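Local coordinates for protein beta-glucoside phosphorylase BglX (Unidentified, PDB 5VQE) that probably cleaves beta-glucosides by phosphorolysis, as a phosphorylase of glycoside hydrolase family 3, and binds 2-deoxy-2-fluoroglucose in its pocket, at residues A[269-274]-A[311-316]; A[432-437]-A[535-540]; A[40-45]-A[60-65]; A[159-164]-A[511-516]. All coordinates share one frame; numbering follows the deposited sequence.

Interaction 1. Residues A[269-274]-A[311-316]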
# COMPACT_ATOMS: atom_id res chain seq x y z
N GLU A 269 -23.44 2.19 -9.85
CA GLU A 269 -23.73 3.41 -9.10
C GLU A 269 -22.46 4.11 -8.64
O GLU A 269 -22.35 5.35 -8.69
CB GLU A 269 -24.61 3.08 -7.89
CG GLU A 269 -26.01 2.62 -8.24
CD GLU A 269 -26.11 1.14 -8.54
OE1 GLU A 269 -25.13 0.40 -8.30
OE2 GLU A 269 -27.19 0.70 -9.00
N LEU A 270 -21.47 3.35 -8.18
CA LEU A 270 -20.26 3.97 -7.66
C LEU A 270 -19.31 4.38 -8.78
O LEU A 270 -18.77 5.49 -8.76
CB LEU A 270 -19.56 3.02 -6.67
CG LEU A 270 -20.37 2.74 -5.40
CD1 LEU A 270 -19.67 1.74 -4.48
CD2 LEU A 270 -20.67 4.04 -4.63
N MET A 271 -19.09 3.50 -9.76
CA MET A 271 -18.11 3.83 -10.81
C MET A 271 -18.70 4.77 -11.86
O MET A 271 -18.03 5.71 -12.30
CB MET A 271 -17.58 2.55 -11.45
CG MET A 271 -16.70 1.75 -10.51
SD MET A 271 -15.81 0.39 -11.30
CE MET A 271 -17.17 -0.71 -11.68
N GLN A 272 -19.94 4.55 -12.27
CA GLN A 272 -20.52 5.40 -13.31
C GLN A 272 -21.29 6.57 -12.70
O GLN A 272 -21.10 7.72 -13.12
CB GLN A 272 -21.41 4.55 -14.23
CG GLN A 272 -20.62 3.81 -15.29
CD GLN A 272 -21.36 2.63 -15.90
OE1 GLN A 272 -22.45 2.27 -15.45
NE2 GLN A 272 -20.77 2.02 -16.91
N GLY A 273 -22.11 6.31 -11.69
CA GLY A 273 -22.89 7.38 -11.07
C GLY A 273 -22.04 8.39 -10.32
O GLY A 273 -22.19 9.60 -10.51
N ILE A 274 -21.15 7.92 -9.45
CA ILE A 274 -20.35 8.83 -8.63
C ILE A 274 -19.08 9.26 -9.38
O ILE A 274 -18.88 10.45 -9.63
CB ILE A 274 -20.01 8.20 -7.27
CG1 ILE A 274 -21.28 7.91 -6.46
CG2 ILE A 274 -19.09 9.11 -6.47
CD1 ILE A 274 -22.17 9.13 -6.16
N ASN A 311 -19.90 -2.06 -16.01
CA ASN A 311 -20.35 -1.11 -15.01
C ASN A 311 -19.34 -0.00 -14.73
O ASN A 311 -19.59 0.84 -13.86
CB ASN A 311 -20.71 -1.85 -13.71
CG ASN A 311 -22.01 -2.63 -13.84
OD1 ASN A 311 -22.64 -2.64 -14.89
ND2 ASN A 311 -22.42 -3.29 -12.76
N GLY A 312 -18.22 0.03 -15.44
CA GLY A 312 -17.36 1.20 -15.41
C GLY A 312 -15.88 0.97 -15.22
O GLY A 312 -15.09 1.91 -15.37
N ALA A 313 -15.48 -0.26 -14.90
CA ALA A 313 -14.06 -0.57 -14.81
C ALA A 313 -13.46 -0.69 -16.21
O ALA A 313 -14.09 -1.24 -17.12
CB ALA A 313 -13.85 -1.87 -14.04
N ASP A 314 -12.26 -0.16 -16.38
CA ASP A 314 -11.55 -0.28 -17.64
C ASP A 314 -10.65 -1.50 -17.69
O ASP A 314 -10.38 -2.03 -18.78
CB ASP A 314 -10.71 0.97 -17.91
CG ASP A 314 -11.55 2.23 -17.98
OD1 ASP A 314 -12.61 2.21 -18.66
OD2 ASP A 314 -11.16 3.24 -17.35
N MET A 315 -10.19 -1.97 -16.53
CA MET A 315 -9.23 -3.06 -16.47
C MET A 315 -9.49 -3.96 -15.27
O MET A 315 -9.80 -3.49 -14.17
CB MET A 315 -7.81 -2.49 -16.42
CG MET A 315 -6.71 -3.48 -16.18
SD MET A 315 -5.06 -2.80 -16.53
CE MET A 315 -5.35 -1.63 -17.81
N LEU A 316 -9.38 -5.27 -15.51
CA LEU A 316 -9.47 -6.29 -14.48
C LEU A 316 -8.06 -6.62 -14.01
O LEU A 316 -7.19 -6.95 -14.83
CB LEU A 316 -10.15 -7.56 -15.00
CG LEU A 316 -11.62 -7.42 -15.39
CD1 LEU A 316 -12.02 -8.49 -16.39
CD2 LEU A 316 -12.50 -7.51 -14.17
O HOH W 1 -23.82 -0.27 -16.32

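Interaction 2. Residues A[432-437]-A[535-540]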
# COMPACT_ATOMS: atom_id res chain seq x y z
N ARG A 432 17.53 -7.51 15.92
CA ARG A 432 18.93 -7.85 16.18
C ARG A 432 19.81 -6.62 16.09
O ARG A 432 20.66 -6.37 16.96
CB ARG A 432 19.41 -8.91 15.19
CG ARG A 432 18.84 -10.31 15.40
CD ARG A 432 19.60 -11.32 14.53
NE ARG A 432 19.00 -12.65 14.54
CZ ARG A 432 19.20 -13.57 15.49
NH1 ARG A 432 19.98 -13.32 16.53
NH2 ARG A 432 18.60 -14.76 15.39
N LEU A 433 19.62 -5.81 15.04
CA LEU A 433 20.37 -4.56 14.93
C LEU A 433 20.14 -3.69 16.15
O LEU A 433 21.10 -3.21 16.77
CB LEU A 433 19.96 -3.82 13.65
CG LEU A 433 20.61 -2.44 13.48
CD1 LEU A 433 22.13 -2.58 13.33
CD2 LEU A 433 20.01 -1.69 12.30
N PHE A 434 18.88 -3.48 16.51
CA PHE A 434 18.55 -2.67 17.69
C PHE A 434 19.25 -3.22 18.93
O PHE A 434 19.83 -2.46 19.71
CB PHE A 434 17.02 -2.64 17.87
CG PHE A 434 16.56 -1.79 19.02
CD1 PHE A 434 16.58 -0.40 18.93
CD2 PHE A 434 16.08 -2.37 20.19
CE1 PHE A 434 16.14 0.38 19.97
CE2 PHE A 434 15.65 -1.59 21.23
CZ PHE A 434 15.67 -0.21 21.13
N LYS A 435 19.21 -4.54 19.12
CA LYS A 435 19.91 -5.14 20.25
C LYS A 435 21.39 -4.79 20.22
O LYS A 435 21.96 -4.34 21.22
CB LYS A 435 19.70 -6.66 20.25
CG LYS A 435 20.32 -7.39 21.45
CD LYS A 435 19.89 -8.85 21.47
CE LYS A 435 20.35 -9.58 22.73
NZ LYS A 435 21.83 -9.77 22.78
N GLY A 436 22.03 -4.99 19.06
CA GLY A 436 23.45 -4.69 18.96
C GLY A 436 23.78 -3.23 19.23
O GLY A 436 24.80 -2.93 19.85
N LEU A 437 22.93 -2.32 18.76
CA LEU A 437 23.21 -0.90 18.96
C LEU A 437 23.05 -0.50 20.42
O LEU A 437 23.77 0.38 20.89
CB LEU A 437 22.30 -0.04 18.07
CG LEU A 437 22.53 -0.18 16.56
CD1 LEU A 437 21.57 0.73 15.80
CD2 LEU A 437 23.98 0.14 16.17
N ALA A 535 16.96 2.36 9.00
CA ALA A 535 17.00 3.80 9.23
C ALA A 535 16.23 4.18 10.49
O ALA A 535 16.70 4.98 11.30
CB ALA A 535 16.45 4.55 8.02
N THR A 536 15.04 3.59 10.68
CA THR A 536 14.23 3.95 11.84
C THR A 536 14.83 3.39 13.12
O THR A 536 14.72 4.03 14.17
CB THR A 536 12.81 3.44 11.64
OG1 THR A 536 12.31 3.92 10.39
CG2 THR A 536 11.89 3.92 12.76
N VAL A 537 15.46 2.22 13.04
CA VAL A 537 16.10 1.64 14.22
C VAL A 537 17.26 2.51 14.68
O VAL A 537 17.42 2.80 15.87
CB VAL A 537 16.56 0.20 13.92
CG1 VAL A 537 17.54 -0.30 14.99
CG2 VAL A 537 15.36 -0.75 13.83
N ARG A 538 18.10 2.95 13.74
CA ARG A 538 19.24 3.78 14.11
C ARG A 538 18.79 5.11 14.70
O ARG A 538 19.38 5.60 15.66
CB ARG A 538 20.16 4.01 12.90
CG ARG A 538 20.81 2.75 12.40
CD ARG A 538 21.86 3.01 11.33
NE ARG A 538 22.49 1.76 10.90
CZ ARG A 538 23.52 1.17 11.51
NH1 ARG A 538 24.07 1.72 12.58
NH2 ARG A 538 24.00 0.03 11.04
N MET A 539 17.73 5.71 14.14
CA MET A 539 17.26 6.98 14.68
C MET A 539 16.56 6.80 16.02
O MET A 539 16.61 7.69 16.87
CB MET A 539 16.34 7.68 13.67
CG MET A 539 17.06 8.27 12.47
SD MET A 539 18.46 9.33 12.94
CE MET A 539 17.67 10.48 14.03
N MET A 540 15.91 5.66 16.23
CA MET A 540 15.36 5.36 17.54
C MET A 540 16.45 5.38 18.60
O MET A 540 16.29 5.97 19.67
CB MET A 540 14.66 4.00 17.52
CG MET A 540 14.04 3.60 18.84
SD MET A 540 12.65 4.64 19.32
CE MET A 540 11.39 4.01 18.22

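Interaction 3. Residues A[40-45]-A[60-65]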
# COMPACT_ATOMS: atom_id res chain seq x y z
N GLU A 40 -2.01 -9.07 -15.72
CA GLU A 40 -1.56 -10.35 -15.19
C GLU A 40 -0.43 -10.15 -14.18
O GLU A 40 0.48 -9.35 -14.40
CB GLU A 40 -1.08 -11.26 -16.32
CG GLU A 40 -2.19 -11.96 -17.06
CD GLU A 40 -2.93 -12.97 -16.19
OE1 GLU A 40 -2.26 -13.75 -15.47
OE2 GLU A 40 -4.17 -12.97 -16.20
N ILE A 41 -0.48 -10.91 -13.09
CA ILE A 41 0.55 -10.84 -12.07
C ILE A 41 1.77 -11.65 -12.52
O ILE A 41 1.65 -12.65 -13.24
CB ILE A 41 0.01 -11.35 -10.71
CG1 ILE A 41 0.90 -10.87 -9.57
CG2 ILE A 41 -0.13 -12.87 -10.70
CD1 ILE A 41 0.28 -11.10 -8.19
N ILE A 42 2.95 -11.22 -12.09
CA ILE A 42 4.19 -11.88 -12.45
C ILE A 42 5.04 -12.06 -11.21
O ILE A 42 5.22 -11.13 -10.42
CB ILE A 42 4.95 -11.09 -13.54
CG1 ILE A 42 4.26 -11.34 -14.88
CG2 ILE A 42 6.42 -11.50 -13.60
CD1 ILE A 42 4.79 -10.56 -16.01
N TRP A 43 5.56 -13.28 -11.03
CA TRP A 43 6.47 -13.62 -9.95
C TRP A 43 7.73 -14.24 -10.55
O TRP A 43 7.72 -14.72 -11.69
CB TRP A 43 5.86 -14.61 -8.93
CG TRP A 43 4.43 -15.06 -9.20
CD1 TRP A 43 3.93 -15.56 -10.37
CD2 TRP A 43 3.35 -15.07 -8.26
NE1 TRP A 43 2.60 -15.86 -10.22
CE2 TRP A 43 2.22 -15.58 -8.94
CE3 TRP A 43 3.22 -14.70 -6.92
CZ2 TRP A 43 0.98 -15.72 -8.32
CZ3 TRP A 43 1.98 -14.85 -6.31
CH2 TRP A 43 0.88 -15.35 -7.01
N ASP A 44 8.81 -14.23 -9.78
CA ASP A 44 10.08 -14.83 -10.19
C ASP A 44 10.37 -16.01 -9.27
O ASP A 44 10.96 -15.86 -8.20
CB ASP A 44 11.21 -13.80 -10.16
CG ASP A 44 12.51 -14.35 -10.76
OD1 ASP A 44 13.55 -13.67 -10.67
OD2 ASP A 44 12.48 -15.46 -11.34
N LYS A 45 9.94 -17.20 -9.70
CA LYS A 45 10.26 -18.44 -9.01
C LYS A 45 10.61 -19.47 -10.07
O LYS A 45 9.96 -19.50 -11.13
CB LYS A 45 9.09 -18.94 -8.15
N GLY A 60 -3.12 -6.51 -21.35
CA GLY A 60 -2.87 -5.09 -21.48
C GLY A 60 -1.82 -4.58 -20.51
O GLY A 60 -1.23 -3.52 -20.74
N ALA A 61 -1.57 -5.33 -19.44
CA ALA A 61 -0.64 -4.89 -18.40
C ALA A 61 -0.16 -6.10 -17.61
O ALA A 61 -0.73 -7.19 -17.69
CB ALA A 61 -1.30 -3.88 -17.45
N VAL A 62 0.93 -5.90 -16.86
CA VAL A 62 1.38 -6.84 -15.85
C VAL A 62 1.73 -6.06 -14.59
O VAL A 62 1.96 -4.86 -14.63
CB VAL A 62 2.61 -7.67 -16.30
CG1 VAL A 62 2.27 -8.48 -17.53
CG2 VAL A 62 3.80 -6.76 -16.58
N MET A 63 1.74 -6.78 -13.46
CA MET A 63 2.26 -6.25 -12.20
C MET A 63 3.34 -7.19 -11.68
O MET A 63 3.15 -8.40 -11.64
CB MET A 63 1.16 -6.12 -11.13
CG MET A 63 1.64 -5.30 -9.92
SD MET A 63 0.79 -5.59 -8.35
CE MET A 63 1.48 -7.17 -7.89
N TYR A 64 4.48 -6.62 -11.29
CA TYR A 64 5.57 -7.38 -10.70
C TYR A 64 5.34 -7.51 -9.20
O TYR A 64 5.17 -6.50 -8.51
CB TYR A 64 6.93 -6.70 -10.94
CG TYR A 64 7.38 -6.58 -12.38
CD1 TYR A 64 7.00 -7.51 -13.33
CD2 TYR A 64 8.21 -5.54 -12.78
CE1 TYR A 64 7.42 -7.40 -14.64
CE2 TYR A 64 8.63 -5.42 -14.09
CZ TYR A 64 8.24 -6.36 -15.01
OH TYR A 64 8.65 -6.26 -16.32
N ARG A 65 5.31 -8.74 -8.71
CA ARG A 65 5.50 -9.00 -7.29
C ARG A 65 6.94 -8.65 -6.93
O ARG A 65 7.77 -8.42 -7.81
CB ARG A 65 5.22 -10.47 -6.97
CG ARG A 65 3.74 -10.83 -6.99
CD ARG A 65 2.97 -10.22 -5.82
NE ARG A 65 3.61 -10.45 -4.53
CZ ARG A 65 3.69 -11.64 -3.94
NH1 ARG A 65 3.17 -12.71 -4.52
NH2 ARG A 65 4.29 -11.75 -2.76

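Interaction 4. Residues A[159-164]-A[511-516]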
# COMPACT_ATOMS: atom_id res chain seq x y z
N ILE A 159 -5.97 -3.65 7.44
CA ILE A 159 -5.46 -3.48 6.09
C ILE A 159 -5.31 -2.02 5.71
O ILE A 159 -4.84 -1.72 4.60
CB ILE A 159 -6.34 -4.24 5.07
CG1 ILE A 159 -5.59 -4.51 3.77
CG2 ILE A 159 -7.65 -3.49 4.79
CD1 ILE A 159 -4.46 -5.50 3.90
N THR A 160 -5.66 -1.09 6.61
CA THR A 160 -5.37 0.32 6.43
C THR A 160 -4.14 0.68 7.26
O THR A 160 -3.01 0.40 6.85
CB THR A 160 -6.59 1.16 6.80
OG1 THR A 160 -7.13 0.71 8.06
CG2 THR A 160 -7.67 1.02 5.72
N ASN A 161 -4.34 1.24 8.45
CA ASN A 161 -3.27 1.34 9.46
C ASN A 161 -2.10 2.11 8.86
O ASN A 161 -2.32 3.18 8.27
CB ASN A 161 -2.95 -0.07 9.93
CG ASN A 161 -2.24 -0.10 11.27
OD1 ASN A 161 -1.02 -0.26 11.35
ND2 ASN A 161 -3.02 0.07 12.34
N VAL A 162 -0.87 1.62 8.95
CA VAL A 162 0.29 2.39 8.50
C VAL A 162 0.35 2.56 7.00
O VAL A 162 1.20 3.31 6.52
CB VAL A 162 1.61 1.76 8.98
CG1 VAL A 162 1.70 1.79 10.50
CG2 VAL A 162 1.79 0.35 8.45
N ARG A 163 -0.50 1.87 6.23
CA ARG A 163 -0.53 2.09 4.79
C ARG A 163 -1.17 3.43 4.42
O ARG A 163 -1.07 3.85 3.26
CB ARG A 163 -1.28 0.96 4.09
CG ARG A 163 -0.61 -0.41 4.22
CD ARG A 163 -1.48 -1.50 3.62
NE ARG A 163 -1.44 -1.52 2.16
CZ ARG A 163 -2.39 -2.04 1.39
NH1 ARG A 163 -3.48 -2.57 1.94
NH2 ARG A 163 -2.26 -2.02 0.07
N THR A 164 -1.83 4.08 5.37
CA THR A 164 -2.48 5.36 5.15
C THR A 164 -1.61 6.50 5.68
O THR A 164 -0.64 6.30 6.42
CB THR A 164 -3.85 5.43 5.84
OG1 THR A 164 -3.67 5.62 7.25
CG2 THR A 164 -4.66 4.17 5.61
N PHE A 511 7.17 -0.37 16.02
CA PHE A 511 7.74 -0.06 14.72
C PHE A 511 6.74 -0.33 13.59
O PHE A 511 7.14 -0.47 12.43
CB PHE A 511 9.03 -0.85 14.51
CG PHE A 511 10.19 -0.34 15.35
CD1 PHE A 511 10.32 -0.72 16.68
CD2 PHE A 511 11.14 0.51 14.81
CE1 PHE A 511 11.38 -0.25 17.46
CE2 PHE A 511 12.20 0.98 15.57
CZ PHE A 511 12.32 0.59 16.91
N SER A 512 5.45 -0.38 13.91
CA SER A 512 4.43 -0.47 12.88
C SER A 512 3.09 0.05 13.40
O SER A 512 2.84 1.25 13.34
CB SER A 512 4.33 -1.91 12.38
OG SER A 512 3.71 -1.95 11.12
N ASN A 513 2.25 -0.83 13.94
CA ASN A 513 0.90 -0.46 14.34
C ASN A 513 0.94 0.66 15.38
O ASN A 513 1.57 0.50 16.43
CB ASN A 513 0.19 -1.69 14.91
CG ASN A 513 -1.28 -1.44 15.22
OD1 ASN A 513 -1.75 -0.31 15.23
ND2 ASN A 513 -2.01 -2.52 15.50
N PRO A 514 0.30 1.81 15.12
CA PRO A 514 0.36 2.92 16.08
C PRO A 514 -0.61 2.79 17.25
O PRO A 514 -0.60 3.66 18.13
CB PRO A 514 -0.02 4.13 15.21
CG PRO A 514 -0.99 3.53 14.24
CD PRO A 514 -0.44 2.18 13.90
N TYR A 515 -1.43 1.74 17.29
CA TYR A 515 -2.50 1.63 18.27
C TYR A 515 -2.21 0.61 19.37
O TYR A 515 -3.15 0.16 20.04
CB TYR A 515 -3.80 1.25 17.57
CG TYR A 515 -4.23 2.24 16.51
CD1 TYR A 515 -4.30 1.86 15.18
CD2 TYR A 515 -4.55 3.54 16.84
CE1 TYR A 515 -4.69 2.76 14.21
CE2 TYR A 515 -4.94 4.45 15.88
CZ TYR A 515 -5.01 4.06 14.57
OH TYR A 515 -5.39 4.97 13.61
N HIS A 516 -0.95 0.24 19.58
CA HIS A 516 -0.68 -0.86 20.51
C HIS A 516 -1.00 -0.50 21.96
O HIS A 516 -1.11 -1.41 22.79
CB HIS A 516 0.78 -1.31 20.40
CG HIS A 516 1.03 -2.24 19.26
ND1 HIS A 516 0.17 -3.26 18.92
CD2 HIS A 516 2.05 -2.30 18.37
CE1 HIS A 516 0.64 -3.91 17.88
NE2 HIS A 516 1.79 -3.35 17.53
O HOH W 2 0.99 -2.20 11.26

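Interaction 1. Residues A[269-274]-A[311-316]
M271 lies against the turn N311-A313, and its side chain can be followed along that turn. CB comes first, 3.6 Å from N311 O. CG points back beside its own backbone N (chi1 -69°), and the chain runs on extended (chi2 -170°) to put SD against the G312-A313 peptide. SD lies 3.7 Å from A313 N and 4.1 Å from A313 CB, so the sulfur touches both the peptide and the methyl of that alanine. At SD the chain bends (chi3 -69°), which folds CE back to within 4.2 Å of N311 CB and close to N311 O. The contact is thus an apolar side chain packed on the turn's backbone, with the A313 methyl and N311 CB added, and no direct hydrogen bond crosses it. Its close fit depends on G312, which has no side chain and brings its CA within 5.4 Å of M271 CA.

Q272 covers the neighbouring part of the turn. Its CD sits 3.2 Å from N311 O, but NE2 is badly angled toward that oxygen and bonds to Q310 O instead. Its OE1 takes a bond from a water at 3.0 Å that also donates to N311 OD1, so the two amide side chains are bridged indirectly. N311 ND2 is turned to L266 O, just ahead of helix 268-278.

Beyond the turn, M271 touches I285 and A313 touches T287, both on strand 284-287. With its positive phi and two bonds back into the last turn, G312 ends helix 301-310 in a Schellman motif, where the chain swings toward strand 316-317 of the TIM-barrel-type domain.

Interaction 2. Residues A[432-437]-A[535-540]
Two helices running side by side in nearly the same direction, 429-441 and 534-544, lie against strand 469-475 of the mixed sheet, a helix-on-sheet arrangement consistent with the alpha/beta sandwich of the second GH3 domain; V537 fills the seam between them. The axes of the two short segments approach to 9.7 Å and cross at -25°.

V537 directs CG1 into the other helix, anti to its own backbone N (chi1 165°). That one methyl meets three residues: it is 3.7 Å from F434 CB, 3.9 Å from L433 CD2 and 4.2 Å from L437 CD1. V537 CG1 lies at the edge of the F434 ring, close to its plane. M540 extends the apolar seam, its CG 4.0 Å from F434 CE1, while the sheet side is closed by F434 on I471 and V537 on Y473.

On the outer side, R538 runs out extended and crosses the two leucines at about a right angle. L433 CD1 sits over one face of the guanidinium, 3.9 Å from R538 NH2, and L437 CD2 comes within 3.9 Å of R538 NH1. L437 CD1 packs lower down, 4.0 Å from R538 CG. The charge itself is met within its own helix, where R538 NE forms a salt bridge with E534.

No hydrogen bond joins the two segments, so van der Waals contact carries the pairing. The chemistry is graded across the seam: aromatic and methyl groups on the sheet side, and on the outer side an arginine whose flat end is covered on one face by an L433 methyl while its charge is paired with E534.

Interaction 3. Residues A[40-45]-A[60-65]
I42 and M63 belong to neighbouring parallel strands, 38-42 and 61-64, in a parallel sheet of the TIM-barrel-type domain. The connection between them contains no helix.

Backbone bonds come first. E40 N donates to A61 O at 3.0 Å, and E40 O accepts from M63 N at 3.0 Å. One step on, I42 N donates to M63 O at 2.9 Å and I42 O accepts from R65 N at 2.9 Å. E40 and I42 therefore each use both backbone polar groups on the partner, the alternation expected of parallel pairing, while the axes diverge by 32°.

Apolar packing divides between the two faces. On one, I42 CD1 lies 3.6 Å from V62 CG1 and I42 CG2 is 4.0 Å from Y64 CD1, the side chains of I42 and Y64 pointing the same way under helix 69-82, which contributes F75. On the other, M63 bends at its thioether (chi3 75°), bringing CE to 4.1 Å from I41 CG1; this methionine also touches the bound 2-deoxy-2-fluoroglucose, so that face borders the sugar pocket.

The charged residues sit mostly apart from this packing: E40 OE2 bonds to T319, and D44 pairs with R71. R65 instead folds back on itself through bends at chi2 and chi3, bringing its aliphatic part obliquely across the end of I41, with R65 CG 3.7 Å from I41 CD1.

Interaction 4. Residues A[159-164]-A[511-516]
N161 grips N513 across the junction of two domains, the TIM-barrel-type domain and the one built on the six-stranded mixed sheet, at an Asx turn in the loop after strand 506-510. N161 ND2 donates to N513 OD1 at 3.2 Å, almost straight (170°). The bond lies in the plane of the N161 amide but arrives 74° out of the N513 carbonyl plane, and the two amides stand nearly perpendicular. From the opposite face Y515 N reaches the same oxygen at 2.9 Å, closing the Asx turn, so N513 OD1 is held between two donors.

The rest of the first shell is packing and one bridging water. V162 CG1 presses on S512 O at 3.1 Å, a tight approach for a methyl, and lies 4.0 Å from P514 CD. N161 ND2 is at the edge of the Y515 ring, near its plane and 3.6 Å from CD1. A water joins the loops once more, donating to N161 OD1 at 2.8 Å and lying 2.7 Å from S512 OG in a second hydrogen bond.

Next come the residues that hold these groups. The other end of the N513 amide, ND2, bonds to I485 O, and Y515 OH bonds to D152. N161 has its CG anti to the backbone N (chi1 -160°), which carries the amide across to the other loop, while its carbonyl oxygen accepts from both T164 N and T164 OG1. The short 3-10 turn includes R163, whose NE is paired with E94 and whose NH2 bonds to O3 of the bound sugar, while R163 NH1 donates to I159 O at 3.1 Å.

How the interactions relate
Interactions 1 and 3 both lie in the TIM-barrel-type domain and touch where M315 SD meets A61 CB, at 4.0 Å, although their centres are 24 Å apart. Interaction 2 belongs to the mixed-sheet domain, about 46 Å between centres from interaction 1 and across the chain's middle. Interaction 4 joins the two domains: its segment 511-516 sends F511 against T536, V537 and M540 of interaction 2, while its segment 159-164 contributes R163 to the sugar pocket that M63 of interaction 3 also lines. Along the chain, interaction 3 closes first, interaction 1 falls between the two halves of interaction 4, and the segments of interactions 2 and 4 alternate, so distant sequence meets at the domain junction.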